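Viral structural protein 4 (Bombyx mori cytoplasmic polyhedrosis virus, PDB 6TZ0) binds GTP and is probably an NTPase-like partner of the viral RNA-dependent RNA polymerase during transcription inside the capsid. Local coordinates at residues M1-Y13 against S45-A57. Numbering follows the deposited sequence.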
ATOM      1  N   MET B   1     -44.145 -14.067  -2.985  1.00 27.72           N
ATOM      2  CA  MET B   1     -43.154 -14.296  -1.938  1.00 27.72           C
ATOM      3  C   MET B   1     -42.377 -13.040  -1.547  1.00 27.72           C
ATOM      4  O   MET B   1     -41.579 -12.525  -2.319  1.00 27.72           O
ATOM      5  CB  MET B   1     -42.168 -15.378  -2.367  1.00 27.72           C
ATOM      6  CG  MET B   1     -41.130 -15.671  -1.311  1.00 27.72           C
ATOM      7  SD  MET B   1     -40.034 -17.025  -1.722  1.00 27.72           S
ATOM      8  CE  MET B   1     -38.908 -16.962  -0.340  1.00 27.72           C
ATOM      9  N   PHE B   2     -42.609 -12.564  -0.332  1.00 28.52           N
ATOM     10  CA  PHE B   2     -41.946 -11.378   0.178  1.00 28.52           C
ATOM     11  C   PHE B   2     -40.570 -11.727   0.730  1.00 28.52           C
ATOM     12  O   PHE B   2     -40.264 -12.883   1.017  1.00 28.52           O
ATOM     13  CB  PHE B   2     -42.794 -10.736   1.266  1.00 28.52           C
ATOM     14  CG  PHE B   2     -44.055 -10.128   0.764  1.00 28.52           C
ATOM     15  CD1 PHE B   2     -44.081  -8.819   0.329  1.00 28.52           C
ATOM     16  CD2 PHE B   2     -45.210 -10.875   0.694  1.00 28.52           C
ATOM     17  CE1 PHE B   2     -45.243  -8.264  -0.141  1.00 28.52           C
ATOM     18  CE2 PHE B   2     -46.367 -10.326   0.220  1.00 28.52           C
ATOM     19  CZ  PHE B   2     -46.386  -9.022  -0.199  1.00 28.52           C
ATOM     20  N   ALA B   3     -39.732 -10.701   0.875  1.00 28.19           N
ATOM     21  CA  ALA B   3     -38.424 -10.902   1.484  1.00 28.19           C
ATOM     22  C   ALA B   3     -38.547 -11.219   2.966  1.00 28.19           C
ATOM     23  O   ALA B   3     -37.733 -11.969   3.511  1.00 28.19           O
ATOM     24  CB  ALA B   3     -37.555  -9.666   1.275  1.00 28.19           C
ATOM     25  N   ILE B   4     -39.553 -10.659   3.624  1.00 28.90           N
ATOM     26  CA  ILE B   4     -39.843 -10.924   5.024  1.00 28.90           C
ATOM     27  C   ILE B   4     -41.223 -11.553   5.083  1.00 28.90           C
ATOM     28  O   ILE B   4     -42.172 -11.022   4.497  1.00 28.90           O
ATOM     29  CB  ILE B   4     -39.774  -9.635   5.859  1.00 28.90           C
ATOM     30  CG1 ILE B   4     -38.374  -9.037   5.772  1.00 28.90           C
ATOM     31  CG2 ILE B   4     -40.125  -9.906   7.302  1.00 28.90           C
ATOM     32  CD1 ILE B   4     -38.289  -7.626   6.228  1.00 28.90           C
ATOM     33  N   ASP B   5     -41.327 -12.677   5.772  1.00 30.92           N
ATOM     34  CA  ASP B   5     -42.545 -13.476   5.805  1.00 30.92           C
ATOM     35  C   ASP B   5     -43.644 -12.738   6.560  1.00 30.92           C
ATOM     36  O   ASP B   5     -43.455 -12.413   7.737  1.00 30.92           O
ATOM     37  CB  ASP B   5     -42.225 -14.806   6.476  1.00 30.92           C
ATOM     38  CG  ASP B   5     -43.282 -15.856   6.249  1.00 30.92           C
ATOM     39  OD1 ASP B   5     -44.289 -15.579   5.568  1.00 30.92           O
ATOM     40  OD2 ASP B   5     -43.101 -16.979   6.754  1.00 30.92           O
ATOM     41  N   PRO B   6     -44.791 -12.443   5.936  1.00 29.50           N
ATOM     42  CA  PRO B   6     -45.853 -11.741   6.667  1.00 29.50           C
ATOM     43  C   PRO B   6     -46.567 -12.606   7.682  1.00 29.50           C
ATOM     44  O   PRO B   6     -47.150 -12.062   8.625  1.00 29.50           O
ATOM     45  CB  PRO B   6     -46.813 -11.295   5.556  1.00 29.50           C
ATOM     46  CG  PRO B   6     -46.021 -11.344   4.321  1.00 29.50           C
ATOM     47  CD  PRO B   6     -45.087 -12.498   4.499  1.00 29.50           C
ATOM     48  N   LEU B   7     -46.554 -13.927   7.517  1.00 30.45           N
ATOM     49  CA  LEU B   7     -47.224 -14.795   8.474  1.00 30.45           C
ATOM     50  C   LEU B   7     -46.432 -14.925   9.763  1.00 30.45           C
ATOM     51  O   LEU B   7     -47.010 -15.209  10.815  1.00 30.45           O
ATOM     52  CB  LEU B   7     -47.462 -16.172   7.863  1.00 30.45           C
ATOM     53  CG  LEU B   7     -48.390 -16.237   6.652  1.00 30.45           C
ATOM     54  CD1 LEU B   7     -48.439 -17.653   6.141  1.00 30.45           C
ATOM     55  CD2 LEU B   7     -49.772 -15.746   6.995  1.00 30.45           C
ATOM     56  N   LYS B   8     -45.121 -14.714   9.704  1.00 31.24           N
ATOM     57  CA  LYS B   8     -44.282 -14.724  10.893  1.00 31.24           C
ATOM     58  C   LYS B   8     -44.103 -13.324  11.463  1.00 31.24           C
ATOM     59  O   LYS B   8     -44.332 -13.099  12.654  1.00 31.24           O
ATOM     60  CB  LYS B   8     -42.915 -15.340  10.574  1.00 31.24           C
ATOM     61  CG  LYS B   8     -42.760 -16.825  10.907  1.00 31.24           C
ATOM     62  CD  LYS B   8     -43.716 -17.698  10.114  1.00 31.24           C
ATOM     63  CE  LYS B   8     -43.625 -19.158  10.516  1.00 31.24           C
ATOM     64  NZ  LYS B   8     -42.284 -19.727  10.226  1.00 31.24           N
ATOM     65  N   HIS B   9     -43.677 -12.380  10.635  1.00 30.97           N
ATOM     66  CA  HIS B   9     -43.425 -11.013  11.084  1.00 30.97           C
ATOM     67  C   HIS B   9     -44.589 -10.099  10.710  1.00 30.97           C
ATOM     68  O   HIS B   9     -44.438  -9.136   9.972  1.00 30.97           O
ATOM     69  CB  HIS B   9     -42.116 -10.509  10.495  1.00 30.97           C
ATOM     70  CG  HIS B   9     -40.943 -11.365  10.841  1.00 30.97           C
ATOM     71  ND1 HIS B   9     -40.553 -12.435  10.067  1.00 30.97           N
ATOM     72  CD2 HIS B   9     -40.096 -11.330  11.893  1.00 30.97           C
ATOM     73  CE1 HIS B   9     -39.503 -13.012  10.620  1.00 30.97           C
ATOM     74  NE2 HIS B   9     -39.206 -12.361  11.730  1.00 30.97           N
ATOM     75  N   SER B  10     -45.762 -10.410  11.259  1.00 31.78           N
ATOM     76  CA  SER B  10     -46.960  -9.649  10.933  1.00 31.78           C
ATOM     77  C   SER B  10     -46.944  -8.251  11.521  1.00 31.78           C
ATOM     78  O   SER B  10     -47.516  -7.339  10.924  1.00 31.78           O
ATOM     79  CB  SER B  10     -48.202 -10.389  11.420  1.00 31.78           C
ATOM     80  OG  SER B  10     -48.235 -10.432  12.833  1.00 31.78           O
ATOM     81  N   LYS B  11     -46.279  -8.061  12.660  1.00 32.97           N
ATOM     82  CA  LYS B  11     -46.291  -6.772  13.344  1.00 32.97           C
ATOM     83  C   LYS B  11     -45.484  -5.725  12.585  1.00 32.97           C
ATOM     84  O   LYS B  11     -45.846  -4.539  12.582  1.00 32.97           O
ATOM     85  CB  LYS B  11     -45.746  -6.964  14.757  1.00 32.97           C
ATOM     86  CG  LYS B  11     -45.943  -5.794  15.681  1.00 32.97           C
ATOM     87  CD  LYS B  11     -47.417  -5.586  15.958  1.00 32.97           C
ATOM     88  CE  LYS B  11     -48.005  -6.772  16.705  1.00 32.97           C
ATOM     89  NZ  LYS B  11     -47.473  -6.881  18.089  1.00 32.97           N
ATOM     90  N   LEU B  12     -44.403  -6.152  11.926  1.00 31.35           N
ATOM     91  CA  LEU B  12     -43.624  -5.267  11.066  1.00 31.35           C
ATOM     92  C   LEU B  12     -44.449  -4.766   9.889  1.00 31.35           C
ATOM     93  O   LEU B  12     -44.330  -3.605   9.487  1.00 31.35           O
ATOM     94  CB  LEU B  12     -42.381  -5.996  10.564  1.00 31.35           C
ATOM     95  CG  LEU B  12     -41.487  -5.244   9.577  1.00 31.35           C
ATOM     96  CD1 LEU B  12     -40.838  -4.039  10.229  1.00 31.35           C
ATOM     97  CD2 LEU B  12     -40.459  -6.169   8.969  1.00 31.35           C
ATOM     98  N   TYR B  13     -45.294  -5.627   9.325  1.00 29.21           N
ATOM     99  CA  TYR B  13     -46.176  -5.184   8.258  1.00 29.21           C
ATOM    100  C   TYR B  13     -47.322  -4.340   8.791  1.00 29.21           C
ATOM    101  O   TYR B  13     -47.821  -3.469   8.075  1.00 29.21           O
ATOM    102  CB  TYR B  13     -46.699  -6.384   7.478  1.00 29.21           C
ATOM    103  CG  TYR B  13     -45.668  -7.005   6.572  1.00 29.21           C
ATOM    104  CD1 TYR B  13     -45.448  -6.506   5.299  1.00 29.21           C
ATOM    105  CD2 TYR B  13     -44.899  -8.074   6.997  1.00 29.21           C
ATOM    106  CE1 TYR B  13     -44.504  -7.065   4.473  1.00 29.21           C
ATOM    107  CE2 TYR B  13     -43.950  -8.638   6.174  1.00 29.21           C
ATOM    108  CZ  TYR B  13     -43.763  -8.130   4.914  1.00 29.21           C
ATOM    109  OH  TYR B  13     -42.820  -8.684   4.093  1.00 29.21           O
ATOM    110  N   SER B  45     -51.024 -19.172  -1.809  1.00 34.48           N
ATOM    111  CA  SER B  45     -49.707 -18.704  -2.223  1.00 34.48           C
ATOM    112  C   SER B  45     -48.899 -18.161  -1.051  1.00 34.48           C
ATOM    113  O   SER B  45     -47.675 -18.342  -1.000  1.00 34.48           O
ATOM    114  CB  SER B  45     -49.862 -17.639  -3.304  1.00 34.48           C
ATOM    115  OG  SER B  45     -48.603 -17.124  -3.680  1.00 34.48           O
ATOM    116  N   ILE B  46     -49.560 -17.506  -0.093  1.00 32.96           N
ATOM    117  CA  ILE B  46     -48.800 -16.960   1.030  1.00 32.96           C
ATOM    118  C   ILE B  46     -48.319 -18.076   1.967  1.00 32.96           C
ATOM    119  O   ILE B  46     -47.212 -17.997   2.524  1.00 32.96           O
ATOM    120  CB  ILE B  46     -49.614 -15.865   1.753  1.00 32.96           C
ATOM    121  CG1 ILE B  46     -48.736 -15.105   2.743  1.00 32.96           C
ATOM    122  CG2 ILE B  46     -50.847 -16.408   2.445  1.00 32.96           C
ATOM    123  CD1 ILE B  46     -49.348 -13.834   3.237  1.00 32.96           C
ATOM    124  N   LYS B  47     -49.085 -19.165   2.088  1.00 33.39           N
ATOM    125  CA  LYS B  47     -48.630 -20.309   2.869  1.00 33.39           C
ATOM    126  C   LYS B  47     -47.487 -21.023   2.164  1.00 33.39           C
ATOM    127  O   LYS B  47     -46.563 -21.530   2.819  1.00 33.39           O
ATOM    128  CB  LYS B  47     -49.788 -21.270   3.106  1.00 33.39           C
ATOM    129  CG  LYS B  47     -50.928 -20.682   3.907  1.00 33.39           C
ATOM    130  CD  LYS B  47     -52.038 -21.706   4.104  1.00 33.39           C
ATOM    131  CE  LYS B  47     -53.253 -21.096   4.785  1.00 33.39           C
ATOM    132  NZ  LYS B  47     -52.970 -20.722   6.197  1.00 33.39           N
ATOM    133  N   TYR B  48     -47.534 -21.059   0.829  1.00 32.17           N
ATOM    134  CA  TYR B  48     -46.443 -21.646   0.058  1.00 32.17           C
ATOM    135  C   TYR B  48     -45.153 -20.863   0.253  1.00 32.17           C
ATOM    136  O   TYR B  48     -44.076 -21.450   0.423  1.00 32.17           O
ATOM    137  CB  TYR B  48     -46.809 -21.682  -1.423  1.00 32.17           C
ATOM    138  CG  TYR B  48     -47.949 -22.606  -1.784  1.00 32.17           C
ATOM    139  CD1 TYR B  48     -48.380 -23.597  -0.911  1.00 32.17           C
ATOM    140  CD2 TYR B  48     -48.597 -22.481  -3.001  1.00 32.17           C
ATOM    141  CE1 TYR B  48     -49.417 -24.433  -1.242  1.00 32.17           C
ATOM    142  CE2 TYR B  48     -49.639 -23.312  -3.339  1.00 32.17           C
ATOM    143  CZ  TYR B  48     -50.040 -24.288  -2.457  1.00 32.17           C
ATOM    144  OH  TYR B  48     -51.078 -25.120  -2.788  1.00 32.17           O
ATOM    145  N   ALA B  49     -45.254 -19.533   0.257  1.00 29.63           N
ATOM    146  CA  ALA B  49     -44.085 -18.698   0.502  1.00 29.63           C
ATOM    147  C   ALA B  49     -43.552 -18.862   1.920  1.00 29.63           C
ATOM    148  O   ALA B  49     -42.333 -18.809   2.128  1.00 29.63           O
ATOM    149  CB  ALA B  49     -44.420 -17.235   0.229  1.00 29.63           C
ATOM    150  N   SER B  50     -44.439 -19.072   2.899  1.00 29.33           N
ATOM    151  CA  SER B  50     -43.985 -19.335   4.264  1.00 29.33           C
ATOM    152  C   SER B  50     -43.208 -20.646   4.354  1.00 29.33           C
ATOM    153  O   SER B  50     -42.167 -20.720   5.030  1.00 29.33           O
ATOM    154  CB  SER B  50     -45.179 -19.358   5.211  1.00 29.33           C
ATOM    155  OG  SER B  50     -44.778 -19.678   6.525  1.00 29.33           O
ATOM    156  N   LEU B  51     -43.690 -21.684   3.661  1.00 28.24           N
ATOM    157  CA  LEU B  51     -42.980 -22.963   3.629  1.00 28.24           C
ATOM    158  C   LEU B  51     -41.619 -22.838   2.948  1.00 28.24           C
ATOM    159  O   LEU B  51     -40.639 -23.462   3.381  1.00 28.24           O
ATOM    160  CB  LEU B  51     -43.832 -24.014   2.922  1.00 28.24           C
ATOM    161  CG  LEU B  51     -45.127 -24.448   3.604  1.00 28.24           C
ATOM    162  CD1 LEU B  51     -45.918 -25.368   2.705  1.00 28.24           C
ATOM    163  CD2 LEU B  51     -44.826 -25.133   4.914  1.00 28.24           C
ATOM    164  N   ILE B  52     -41.537 -22.020   1.894  1.00 28.95           N
ATOM    165  CA  ILE B  52     -40.260 -21.804   1.219  1.00 28.95           C
ATOM    166  C   ILE B  52     -39.281 -21.060   2.127  1.00 28.95           C
ATOM    167  O   ILE B  52     -38.089 -21.390   2.159  1.00 28.95           O
ATOM    168  CB  ILE B  52     -40.481 -21.077  -0.122  1.00 28.95           C
ATOM    169  CG1 ILE B  52     -41.207 -21.986  -1.106  1.00 28.95           C
ATOM    170  CG2 ILE B  52     -39.185 -20.663  -0.767  1.00 28.95           C
ATOM    171  CD1 ILE B  52     -41.636 -21.278  -2.360  1.00 28.95           C
ATOM    172  N   HIS B  53     -39.766 -20.075   2.899  1.00 28.90           N
ATOM    173  CA  HIS B  53     -38.902 -19.378   3.857  1.00 28.90           C
ATOM    174  C   HIS B  53     -38.347 -20.319   4.918  1.00 28.90           C
ATOM    175  O   HIS B  53     -37.155 -20.247   5.257  1.00 28.90           O
ATOM    176  CB  HIS B  53     -39.650 -18.246   4.553  1.00 28.90           C
ATOM    177  CG  HIS B  53     -39.817 -17.015   3.724  1.00 28.90           C
ATOM    178  ND1 HIS B  53     -40.921 -16.795   2.933  1.00 28.90           N
ATOM    179  CD2 HIS B  53     -39.034 -15.921   3.592  1.00 28.90           C
ATOM    180  CE1 HIS B  53     -40.805 -15.622   2.340  1.00 28.90           C
ATOM    181  NE2 HIS B  53     -39.662 -15.076   2.716  1.00 28.90           N
ATOM    182  N   SER B  54     -39.193 -21.206   5.448  1.00 29.63           N
ATOM    183  CA  SER B  54     -38.739 -22.148   6.469  1.00 29.63           C
ATOM    184  C   SER B  54     -37.704 -23.120   5.911  1.00 29.63           C
ATOM    185  O   SER B  54     -36.674 -23.382   6.551  1.00 29.63           O
ATOM    186  CB  SER B  54     -39.932 -22.912   7.026  1.00 29.63           C
ATOM    187  OG  SER B  54     -40.864 -22.030   7.619  1.00 29.63           O
ATOM    188  N   MET B  55     -37.952 -23.635   4.702  1.00 32.75           N
ATOM    189  CA  MET B  55     -37.018 -24.556   4.061  1.00 32.75           C
ATOM    190  C   MET B  55     -35.686 -23.881   3.754  1.00 32.75           C
ATOM    191  O   MET B  55     -34.621 -24.483   3.944  1.00 32.75           O
ATOM    192  CB  MET B  55     -37.655 -25.108   2.787  1.00 32.75           C
ATOM    193  CG  MET B  55     -36.848 -26.146   2.046  1.00 32.75           C
ATOM    194  SD  MET B  55     -36.661 -27.697   2.912  1.00 32.75           S
ATOM    195  CE  MET B  55     -38.301 -28.376   2.716  1.00 32.75           C
ATOM    196  N   LEU B  56     -35.725 -22.619   3.312  1.00 31.33           N
ATOM    197  CA  LEU B  56     -34.495 -21.889   3.014  1.00 31.33           C
ATOM    198  C   LEU B  56     -33.677 -21.612   4.266  1.00 31.33           C
ATOM    199  O   LEU B  56     -32.445 -21.702   4.230  1.00 31.33           O
ATOM    200  CB  LEU B  56     -34.812 -20.579   2.302  1.00 31.33           C
ATOM    201  CG  LEU B  56     -35.125 -20.656   0.817  1.00 31.33           C
ATOM    202  CD1 LEU B  56     -35.561 -19.308   0.326  1.00 31.33           C
ATOM    203  CD2 LEU B  56     -33.878 -21.088   0.098  1.00 31.33           C
ATOM    204  N   ALA B  57     -34.339 -21.271   5.375  1.00 30.82           N
ATOM    205  CA  ALA B  57     -33.612 -21.061   6.623  1.00 30.82           C
ATOM    206  C   ALA B  57     -32.979 -22.354   7.122  1.00 30.82           C
ATOM    207  O   ALA B  57     -31.836 -22.344   7.607  1.00 30.82           O
ATOM    208  CB  ALA B  57     -34.544 -20.474   7.676  1.00 30.82           C
TER
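The His53 ring projects from helix 45-57 into a hollow of the N-terminal chain and is clasped between Met1 and Asp5. Met1 CE lies over one face, 3.7 Å from the centroid of the His53 ring and displaced toward its rim; Asp5 CB covers the centre of the opposite face. The Met1 chain runs fully extended from chi1 (-179°) onward, which carries its methyl past Ala49 into a notch lined by Ile52, Leu56 and the imidazole. There Met1 CE comes within 3.7 Å of Ile52 CG2, while Met1 CB rests against the small bump of Ala49 CB. Each ring nitrogen faces a carbonyl oxygen: His53 ND1 lies 2.6 Å from Ala49 O one turn back, above the carbonyl plane, and His53 NE2 makes a weak, bent bond to Phe2 O at 2.8 Å (N-H...O 126°). Serving both as donor would need a doubly protonated ring, which the nearby Asp5 carboxylate would probably favour. Together with Met1 and Asp5 on the two faces, these contacts probably limit rotation of the ring.

Asp5 OD2 takes the Ser50 hydroxyl on its syn lone pair, Ser50 OG to Asp5 OD2 3.2 Å, and OD1 accepts a weak bond from Leu7 N, so the carboxylate links the turn to the helix. Toward the N-terminal end of the helix segment, Leu7 CD1 settles into the groove between Ile46 and Ser50, 3.8 Å from Ser50 CB, and Pro6 CB meets the end of Ile46.

This is packing of an irregular N-terminal arm on helix 41-60, far from the GTP sites. Ile77 of helix 70-79 also touches Met1, Ile52 and Leu56, helices 136-146 and 170-176 meet Leu56, and Ala3 pairs through its backbone with Ile157 of strand 157-159.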